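PDB 3B4N: endo-pectate lyase from Erwinia chrysanthemi, which cleaves pectate by calcium-dependent elimination, leaving oligosaccharides with unsaturated galacturonosyl ends, and probably also acts within highly methylated pectin chains. Local coordinates for residues A[20-28]-A[98-106]; A[43-51]-A[62-73]. All blocks are in the same frame, centred on the assembly; numbering follows the deposited sequence.

Contact 1 of 2, residues A[20-28]-A[98-106]; sequences AQTTLMLSQ and VVSNAVTTA. With EDO (1,2-ethanediol), chain G.
Leu-24 meets Val-103 where strand 22-29 runs beside strand 97-104, their touching parts only 17° apart in direction. The two side chains cross at about a right angle, with Leu-24 CD2 3.6 Å from Val-103 CG2. Val-103 CG2 also reaches Leu-26 CB (3.8 Å), so this one methyl sits between Leu-24 and Leu-26, alternate residues of the strand that both point toward 98-106. Leu-26 CG lies anti to the backbone N (chi1 159°), which brings Leu-26 CD2 to 3.3 Å from Thr-104 O. At the other end Val-98 CG1 packs on Ala-20 CB, and Thr-22 OG1 lies 3.2 Å from Val-98 O, a possible hydrogen bond whose proton has another acceptor within reach. Next to it a water accepts from Thr-22 N (2.9 Å) and donates to Val-99 O (2.8 Å), bridging the backbones. In the second shell Ser-100 OG donates to Asn-101 O and accepts from Val-88 N, while Thr-22 and Leu-24 lie against Val-90 and Val-88. These strands are the edges of the two sheets of a sandwich consistent with a fibronectin type III domain. The chemistry implies that this seam is closed by aliphatic packing and a bridging water, rather than by a ladder of backbone bonds.

Contact 2 of 2, residues A[43-51]-A[62-73]; sequences KVARQEVYR and RIAVLDAETRTF. With EDO (1,2-ethanediol), chain I.
Val-49 and Ala-64 face each other as a hydrogen-bonded pair in the antiparallel beta hairpin of strands 44-52 and 61-66, part of the four-stranded sheet of a fibronectin type III-like sandwich. The short strand axes lie 162° apart. Backbone pairing begins with Gln-47 and Leu-66, which exchange two bonds; the shorter, Leu-66 N to Gln-47 O, is 2.7 Å. Beyond Val-49 the register shifts by one at a classic beta bulge: Val-49 O takes Ile-63 N at 2.8 Å with an angle of 168° at the hydrogen, and Ala-64 N only weakly.

Apolar packing occupies the inward face. Val-49 CG2 touches Leu-66 CD1 and stands over one face of the Phe-73 ring, 4.1 Å from its centroid, a CH-pi contact that reaches strand 72-75 of the other sheet. Leu-35 and Trp-37 add to this layer.

Charge gathers on the outer face. Glu-48 OE2 receives Arg-46 NH1 on its anti lone pair, with OE2 in the guanidinium plane of Arg-46, whereas Arg-62 NH1, 3.0 Å from Glu-48 OE2, comes from above the carboxylate plane. Tyr-50 OH donates to Glu-48 OE1, so both carboxylate oxygens are held and rotation of the group is probably restricted. The two guanidinium planes are 65° apart, and the branches of Val-65 divide between them, CG1 over a face of Arg-46 and CG2 over a face of Arg-62.

Arg-62 CG lies over one face of the Tyr-50 ring, offset toward its rim, a CH-pi contact. The NE/NH2 edge of Arg-62 holds an ethanediol, probably from the crystallisation liquor, Arg-62 NE donating to its O2 at 2.9 Å and Arg-62 NH2 to its O1 at 3.0 Å.

Both contacts are partly buried and lie about 18 Å from the centre of the chain, in the small N-terminal sandwich and away from the metal sites; their own centres are 12 Å apart. They share the four-stranded sheet, in which 61-66 and 97-104 are the outermost strands. Contact 1 joins one of these edges to strand 22-29 of the three-stranded sheet. Contact 2 works mainly within the four-stranded sheet, yet through Phe-73 it touches the opposite edge strand, 72-75. The chemistry follows: 20-28 with 98-106 is mostly aliphatic packing with a water between backbones, whereas 43-51 with 62-73 combines antiparallel backbone pairing, broken by a bulge, with a salt-bridge network on its outer face.

Contact 1 of 2, residues A[20-28]-A[98-106]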
loop_
_atom_site.group_PDB
_atom_site.type_symbol
_atom_site.label_atom_id
_atom_site.label_comp_id
_atom_site.label_asym_id
_atom_site.label_seq_id
_atom_site.Cartn_x
_atom_site.Cartn_y
_atom_site.Cartn_z
ATOM N N ALA A 20 -16.804 17.665 -5.571
ATOM C CA ALA A 20 -15.863 16.544 -5.287
ATOM C C ALA A 20 -15.020 16.232 -6.515
ATOM O O ALA A 20 -15.352 16.629 -7.632
ATOM C CB ALA A 20 -16.643 15.303 -4.864
ATOM N N GLN A 21 -13.922 15.518 -6.300
ATOM C CA GLN A 21 -13.037 15.151 -7.393
ATOM C C GLN A 21 -12.498 13.746 -7.220
ATOM O O GLN A 21 -12.488 13.199 -6.117
ATOM C CB GLN A 21 -11.863 16.130 -7.483
ATOM C CG GLN A 21 -12.255 17.528 -7.930
ATOM C CD GLN A 21 -11.074 18.480 -7.968
ATOM O OE1 GLN A 21 -10.439 18.740 -6.945
ATOM N NE2 GLN A 21 -10.774 19.004 -9.150
ATOM N N THR A 22 -12.064 13.167 -8.335
ATOM C CA THR A 22 -11.486 11.833 -8.340
ATOM C C THR A 22 -10.270 11.866 -9.257
ATOM O O THR A 22 -10.353 12.361 -10.377
ATOM C CB THR A 22 -12.482 10.791 -8.891
ATOM O OG1 THR A 22 -13.676 10.806 -8.100
ATOM C CG2 THR A 22 -11.873 9.394 -8.863
ATOM N N THR A 23 -9.137 11.366 -8.768
ATOM C CA THR A 23 -7.918 11.303 -9.567
ATOM C C THR A 23 -7.571 9.830 -9.727
ATOM O O THR A 23 -7.506 9.077 -8.752
ATOM C CB THR A 23 -6.742 12.040 -8.900
ATOM O OG1 THR A 23 -7.034 13.443 -8.832
ATOM C CG2 THR A 23 -5.464 11.832 -9.705
ATOM N N LEU A 24 -7.364 9.432 -10.976
ATOM C CA LEU A 24 -7.061 8.059 -11.333
ATOM C C LEU A 24 -5.638 7.881 -11.847
ATOM O O LEU A 24 -5.096 8.753 -12.529
ATOM C CB LEU A 24 -8.044 7.609 -12.418
ATOM C CG LEU A 24 -7.923 6.178 -12.955
ATOM C CD1 LEU A 24 -8.173 5.196 -11.823
ATOM C CD2 LEU A 24 -8.940 5.946 -14.080
ATOM N N MET A 25 -5.035 6.753 -11.487
ATOM C CA MET A 25 -3.698 6.398 -11.954
ATOM C C MET A 25 -3.735 4.952 -12.412
ATOM O O MET A 25 -4.548 4.155 -11.939
ATOM C CB MET A 25 -2.661 6.565 -10.846
ATOM C CG MET A 25 -2.438 8.011 -10.461
ATOM S SD MET A 25 -1.315 8.142 -9.073
ATOM C CE MET A 25 0.140 7.699 -9.813
ATOM N N LEU A 26 -2.835 4.611 -13.320
ATOM C CA LEU A 26 -2.759 3.272 -13.880
ATOM C C LEU A 26 -1.372 2.655 -13.755
ATOM O O LEU A 26 -0.367 3.353 -13.865
ATOM C CB LEU A 26 -3.112 3.337 -15.374
ATOM C CG LEU A 26 -2.637 2.201 -16.284
ATOM C CD1 LEU A 26 -3.440 0.959 -15.984
ATOM C CD2 LEU A 26 -2.790 2.602 -17.756
ATOM N N SER A 27 -1.326 1.347 -13.522
ATOM C CA SER A 27 -0.053 0.627 -13.491
ATOM C C SER A 27 -0.246 -0.739 -14.140
ATOM O O SER A 27 -1.121 -1.501 -13.753
ATOM C CB SER A 27 0.469 0.440 -12.069
ATOM O OG SER A 27 1.767 -0.137 -12.119
ATOM N N GLN A 28 0.575 -1.051 -15.137
ATOM C CA GLN A 28 0.466 -2.333 -15.823
ATOM C C GLN A 28 1.416 -3.370 -15.226
ATOM O O GLN A 28 2.614 -3.123 -15.122
ATOM C CB GLN A 28 0.774 -2.145 -17.307
ATOM C CG GLN A 28 0.015 -0.990 -17.947
ATOM C CD GLN A 28 0.351 -0.811 -19.413
ATOM O OE1 GLN A 28 0.098 -1.694 -20.232
ATOM N NE2 GLN A 28 0.927 0.337 -19.754
ATOM N N VAL A 98 -18.911 11.715 -9.915
ATOM C CA VAL A 98 -17.615 12.354 -9.761
ATOM C C VAL A 98 -16.658 11.523 -10.607
ATOM O O VAL A 98 -16.089 10.533 -10.148
ATOM C CB VAL A 98 -17.193 12.357 -8.280
ATOM C CG1 VAL A 98 -15.992 13.257 -8.077
ATOM C CG2 VAL A 98 -18.363 12.836 -7.415
ATOM N N VAL A 99 -16.498 11.940 -11.855
ATOM C CA VAL A 99 -15.670 11.220 -12.807
ATOM C C VAL A 99 -14.223 11.646 -12.813
ATOM O O VAL A 99 -13.903 12.833 -12.832
ATOM C CB VAL A 99 -16.229 11.375 -14.231
ATOM C CG1 VAL A 99 -15.466 10.492 -15.192
ATOM C CG2 VAL A 99 -17.709 11.007 -14.240
ATOM N N SER A 100 -13.345 10.654 -12.805
ATOM C CA SER A 100 -11.917 10.888 -12.814
ATOM C C SER A 100 -11.387 11.291 -14.177
ATOM O O SER A 100 -12.095 11.279 -15.190
ATOM C CB SER A 100 -11.186 9.607 -12.418
ATOM O OG SER A 100 -11.254 8.665 -13.494
ATOM N N ASN A 101 -10.112 11.658 -14.168
ATOM C CA ASN A 101 -9.386 11.961 -15.385
ATOM C C ASN A 101 -9.251 10.596 -16.048
ATOM O O ASN A 101 -9.395 9.556 -15.389
ATOM C CB ASN A 101 -7.979 12.447 -15.051
ATOM C CG ASN A 101 -7.241 11.476 -14.140
ATOM O OD1 ASN A 101 -6.326 10.747 -14.558
ATOM N ND2 ASN A 101 -7.645 11.452 -12.897
ATOM N N ALA A 102 -8.957 10.594 -17.339
ATOM C CA ALA A 102 -8.748 9.346 -18.050
ATOM C C ALA A 102 -7.280 8.936 -17.907
ATOM O O ALA A 102 -6.402 9.788 -17.739
ATOM C CB ALA A 102 -9.071 9.532 -19.531
ATOM N N VAL A 103 -7.030 7.633 -17.933
ATOM C CA VAL A 103 -5.665 7.114 -17.932
ATOM C C VAL A 103 -5.638 6.141 -19.103
ATOM O O VAL A 103 -6.682 5.617 -19.504
ATOM C CB VAL A 103 -5.275 6.374 -16.637
ATOM C CG1 VAL A 103 -5.246 7.350 -15.473
ATOM C CG2 VAL A 103 -6.226 5.226 -16.382
ATOM N N THR A 104 -4.459 5.893 -19.657
ATOM C CA THR A 104 -4.378 5.011 -20.809
ATOM C C THR A 104 -3.094 4.206 -20.859
ATOM O O THR A 104 -2.082 4.591 -20.275
ATOM C CB THR A 104 -4.483 5.834 -22.107
ATOM O OG1 THR A 104 -4.446 4.959 -23.237
ATOM C CG2 THR A 104 -3.321 6.817 -22.211
ATOM N N THR A 105 -3.155 3.084 -21.569
ATOM C CA THR A 105 -1.995 2.221 -21.744
ATOM C C THR A 105 -1.202 2.720 -22.950
ATOM O O THR A 105 -0.066 2.296 -23.175
ATOM C CB THR A 105 -2.412 0.765 -22.035
ATOM O OG1 THR A 105 -3.208 0.732 -23.226
ATOM C CG2 THR A 105 -3.204 0.179 -20.881
ATOM N N ALA A 106 -1.805 3.617 -23.726
ATOM C CA ALA A 106 -1.157 4.153 -24.921
ATOM C C ALA A 106 0.114 4.925 -24.587
ATOM O O ALA A 106 0.104 5.831 -23.750
ATOM C CB ALA A 106 -2.130 5.040 -25.688
HETATM C C1 EDO G . -9.367 13.506 -5.280
HETATM O O1 EDO G . -8.783 12.681 -4.126
HETATM C C2 EDO G . -8.459 14.639 -5.772
HETATM O O2 EDO G . -7.145 13.987 -6.303
HETATM O O HOH W 1 -13.034 14.516 -10.770
#

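Contact 2 of 2, residues A[43-51]-A[62-73]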
loop_
_atom_site.group_PDB
_atom_site.type_symbol
_atom_site.label_atom_id
_atom_site.label_comp_id
_atom_site.label_asym_id
_atom_site.label_seq_id
_atom_site.Cartn_x
_atom_site.Cartn_y
_atom_site.Cartn_z
ATOM N N LYS A 43 -19.786 10.891 0.629
ATOM C CA LYS A 43 -20.884 9.939 0.741
ATOM C C LYS A 43 -20.932 9.015 -0.469
ATOM O O LYS A 43 -21.891 9.010 -1.232
ATOM C CB LYS A 43 -22.211 10.689 0.913
ATOM C CG LYS A 43 -22.291 11.420 2.253
ATOM C CD LYS A 43 -23.567 12.230 2.433
ATOM C CE LYS A 43 -23.447 13.605 1.791
ATOM N NZ LYS A 43 -24.544 14.522 2.230
ATOM N N VAL A 44 -19.885 8.218 -0.633
ATOM C CA VAL A 44 -19.828 7.303 -1.764
ATOM C C VAL A 44 -20.789 6.133 -1.581
ATOM O O VAL A 44 -20.845 5.532 -0.505
ATOM C CB VAL A 44 -18.407 6.740 -1.952
ATOM C CG1 VAL A 44 -18.383 5.794 -3.151
ATOM C CG2 VAL A 44 -17.415 7.879 -2.156
ATOM N N ALA A 45 -21.542 5.822 -2.637
ATOM C CA ALA A 45 -22.492 4.710 -2.625
ATOM C C ALA A 45 -21.899 3.542 -3.414
ATOM O O ALA A 45 -21.935 2.398 -2.971
ATOM C CB ALA A 45 -23.808 5.140 -3.235
ATOM N N ARG A 46 -21.361 3.844 -4.592
ATOM C CA ARG A 46 -20.732 2.830 -5.434
ATOM C C ARG A 46 -19.706 3.511 -6.311
ATOM O O ARG A 46 -19.665 4.741 -6.398
ATOM C CB ARG A 46 -21.759 2.125 -6.331
ATOM C CG ARG A 46 -22.420 3.050 -7.348
ATOM C CD ARG A 46 -22.976 2.299 -8.553
ATOM N NE ARG A 46 -23.961 1.297 -8.164
ATOM C CZ ARG A 46 -24.619 0.531 -9.028
ATOM N NH1 ARG A 46 -24.400 0.654 -10.329
ATOM N NH2 ARG A 46 -25.496 -0.358 -8.580
ATOM N N GLN A 47 -18.880 2.702 -6.964
ATOM C CA GLN A 47 -17.855 3.232 -7.850
ATOM C C GLN A 47 -17.870 2.379 -9.105
ATOM O O GLN A 47 -17.869 1.157 -9.026
ATOM C CB GLN A 47 -16.491 3.189 -7.160
ATOM C CG GLN A 47 -16.504 3.982 -5.860
ATOM C CD GLN A 47 -15.219 3.837 -5.090
ATOM O OE1 GLN A 47 -14.951 2.787 -4.491
ATOM N NE2 GLN A 47 -14.409 4.888 -5.103
ATOM N N GLU A 48 -17.893 3.028 -10.262
ATOM C CA GLU A 48 -17.965 2.296 -11.513
ATOM C C GLU A 48 -16.729 2.503 -12.355
ATOM O O GLU A 48 -16.233 3.620 -12.487
ATOM C CB GLU A 48 -19.198 2.743 -12.292
ATOM C CG GLU A 48 -20.488 2.649 -11.488
ATOM C CD GLU A 48 -21.700 3.050 -12.293
ATOM O OE1 GLU A 48 -21.607 4.027 -13.065
ATOM O OE2 GLU A 48 -22.750 2.393 -12.141
ATOM N N VAL A 49 -16.226 1.420 -12.927
ATOM C CA VAL A 49 -15.043 1.508 -13.770
ATOM C C VAL A 49 -15.492 1.446 -15.220
ATOM O O VAL A 49 -16.271 0.576 -15.595
ATOM C CB VAL A 49 -14.062 0.344 -13.510
ATOM C CG1 VAL A 49 -12.786 0.545 -14.322
ATOM C CG2 VAL A 49 -13.744 0.253 -12.024
ATOM N N TYR A 50 -15.002 2.387 -16.020
ATOM C CA TYR A 50 -15.321 2.456 -17.444
ATOM C C TYR A 50 -14.047 2.264 -18.256
ATOM O O TYR A 50 -12.957 2.661 -17.840
ATOM C CB TYR A 50 -15.955 3.805 -17.778
ATOM C CG TYR A 50 -17.357 3.932 -17.250
ATOM C CD1 TYR A 50 -18.451 3.582 -18.043
ATOM C CD2 TYR A 50 -17.591 4.339 -15.937
ATOM C CE1 TYR A 50 -19.743 3.628 -17.546
ATOM C CE2 TYR A 50 -18.887 4.390 -15.424
ATOM C CZ TYR A 50 -19.955 4.030 -16.235
ATOM O OH TYR A 50 -21.237 4.046 -15.729
ATOM N N ARG A 51 -14.193 1.663 -19.429
ATOM C CA ARG A 51 -13.053 1.403 -20.295
ATOM C C ARG A 51 -13.449 1.559 -21.757
ATOM O O ARG A 51 -14.604 1.347 -22.119
ATOM C CB ARG A 51 -12.551 -0.025 -20.068
ATOM C CG ARG A 51 -11.238 -0.359 -20.770
ATOM C CD ARG A 51 -10.895 -1.834 -20.599
ATOM N NE ARG A 51 -11.736 -2.669 -21.452
ATOM C CZ ARG A 51 -11.887 -3.979 -21.313
ATOM N NH1 ARG A 51 -11.248 -4.627 -20.345
ATOM N NH2 ARG A 51 -12.693 -4.641 -22.133
ATOM N N ARG A 62 -19.008 0.537 -19.174
ATOM C CA ARG A 62 -18.732 0.032 -17.842
ATOM C C ARG A 62 -18.231 -1.405 -17.823
ATOM O O ARG A 62 -18.799 -2.275 -18.485
ATOM C CB ARG A 62 -19.980 0.159 -16.966
ATOM C CG ARG A 62 -19.669 0.183 -15.478
ATOM C CD ARG A 62 -20.934 0.349 -14.667
ATOM N NE ARG A 62 -21.814 -0.795 -14.844
ATOM C CZ ARG A 62 -23.107 -0.788 -14.539
ATOM N NH1 ARG A 62 -23.670 0.306 -14.043
ATOM N NH2 ARG A 62 -23.835 -1.874 -14.743
ATOM N N ILE A 63 -17.154 -1.637 -17.079
ATOM C CA ILE A 63 -16.605 -2.980 -16.947
ATOM C C ILE A 63 -16.737 -3.501 -15.523
ATOM O O ILE A 63 -16.523 -4.683 -15.279
ATOM C CB ILE A 63 -15.120 -3.069 -17.394
ATOM C CG1 ILE A 63 -14.226 -2.170 -16.537
ATOM C CG2 ILE A 63 -15.024 -2.711 -18.873
ATOM C CD1 ILE A 63 -12.725 -2.401 -16.794
ATOM N N ALA A 64 -17.097 -2.629 -14.579
ATOM C CA ALA A 64 -17.269 -3.073 -13.201
ATOM C C ALA A 64 -18.063 -2.123 -12.321
ATOM O O ALA A 64 -18.063 -0.915 -12.533
ATOM C CB ALA A 64 -15.894 -3.335 -12.550
ATOM N N VAL A 65 -18.771 -2.694 -11.350
ATOM C CA VAL A 65 -19.498 -1.910 -10.355
ATOM C C VAL A 65 -18.854 -2.374 -9.050
ATOM O O VAL A 65 -18.891 -3.568 -8.726
ATOM C CB VAL A 65 -21.003 -2.233 -10.314
ATOM C CG1 VAL A 65 -21.641 -1.537 -9.109
ATOM C CG2 VAL A 65 -21.677 -1.750 -11.602
ATOM N N LEU A 66 -18.272 -1.430 -8.312
ATOM C CA LEU A 66 -17.567 -1.733 -7.069
ATOM C C LEU A 66 -18.228 -1.113 -5.858
ATOM O O LEU A 66 -19.055 -0.213 -5.988
ATOM C CB LEU A 66 -16.129 -1.213 -7.158
ATOM C CG LEU A 66 -15.369 -1.606 -8.431
ATOM C CD1 LEU A 66 -14.033 -0.892 -8.470
ATOM C CD2 LEU A 66 -15.192 -3.122 -8.487
ATOM N N ASP A 67 -17.852 -1.598 -4.674
ATOM C CA ASP A 67 -18.395 -1.052 -3.440
ATOM C C ASP A 67 -17.817 0.344 -3.212
ATOM O O ASP A 67 -16.995 0.810 -3.998
ATOM C CB ASP A 67 -18.114 -1.985 -2.243
ATOM C CG ASP A 67 -16.636 -2.149 -1.938
ATOM O OD1 ASP A 67 -15.858 -1.190 -2.085
ATOM O OD2 ASP A 67 -16.253 -3.254 -1.508
ATOM N N ALA A 68 -18.230 1.007 -2.136
ATOM C CA ALA A 68 -17.798 2.368 -1.853
ATOM C C ALA A 68 -16.469 2.519 -1.139
ATOM O O ALA A 68 -15.947 3.633 -1.037
ATOM C CB ALA A 68 -18.880 3.074 -1.029
ATOM N N GLU A 69 -15.921 1.410 -0.660
ATOM C CA GLU A 69 -14.691 1.450 0.124
ATOM C C GLU A 69 -13.380 1.228 -0.618
ATOM O O GLU A 69 -12.350 1.802 -0.257
ATOM C CB GLU A 69 -14.810 0.447 1.275
ATOM C CG GLU A 69 -16.003 0.719 2.217
ATOM C CD GLU A 69 -17.355 0.243 1.672
ATOM O OE1 GLU A 69 -18.385 0.848 2.028
ATOM O OE2 GLU A 69 -17.402 -0.741 0.907
ATOM N N THR A 70 -13.405 0.397 -1.647
ATOM C CA THR A 70 -12.181 0.133 -2.372
ATOM C C THR A 70 -11.658 1.366 -3.105
ATOM O O THR A 70 -12.414 2.279 -3.446
ATOM C CB THR A 70 -12.380 -1.024 -3.383
ATOM O OG1 THR A 70 -11.104 -1.405 -3.904
ATOM C CG2 THR A 70 -13.288 -0.601 -4.551
ATOM N N ARG A 71 -10.348 1.400 -3.328
ATOM C CA ARG A 71 -9.740 2.499 -4.066
ATOM C C ARG A 71 -8.830 1.932 -5.146
ATOM O O ARG A 71 -8.017 2.648 -5.732
ATOM C CB ARG A 71 -8.957 3.418 -3.121
ATOM C CG ARG A 71 -9.860 4.205 -2.160
ATOM C CD ARG A 71 -10.746 5.208 -2.893
ATOM N NE ARG A 71 -11.516 6.032 -1.957
ATOM C CZ ARG A 71 -12.725 5.727 -1.483
ATOM N NH1 ARG A 71 -13.342 4.607 -1.843
ATOM N NH2 ARG A 71 -13.320 6.548 -0.633
ATOM N N THR A 72 -8.974 0.631 -5.402
ATOM C CA THR A 72 -8.176 -0.032 -6.430
ATOM C C THR A 72 -9.039 -1.014 -7.220
ATOM O O THR A 72 -10.110 -1.435 -6.776
ATOM C CB THR A 72 -6.987 -0.830 -5.832
ATOM O OG1 THR A 72 -7.496 -1.899 -5.025
ATOM C CG2 THR A 72 -6.068 0.080 -4.995
ATOM N N PHE A 73 -8.551 -1.382 -8.396
ATOM C CA PHE A 73 -9.247 -2.320 -9.270
ATOM C C PHE A 73 -8.234 -2.948 -10.212
ATOM O O PHE A 73 -7.236 -2.326 -10.562
ATOM C CB PHE A 73 -10.304 -1.590 -10.106
ATOM C CG PHE A 73 -11.040 -2.482 -11.062
ATOM C CD1 PHE A 73 -11.967 -3.399 -10.586
ATOM C CD2 PHE A 73 -10.801 -2.411 -12.432
ATOM C CE1 PHE A 73 -12.654 -4.240 -11.452
ATOM C CE2 PHE A 73 -11.486 -3.255 -13.316
ATOM C CZ PHE A 73 -12.410 -4.166 -12.824
HETATM C C1 EDO I . -21.316 -4.673 -16.443
HETATM O O1 EDO I . -22.311 -3.551 -16.740
HETATM C C2 EDO I . -20.006 -4.204 -15.807
HETATM O O2 EDO I . -20.366 -3.317 -14.571
HETATM O O HOH W 2 -21.103 0.264 -1.493
#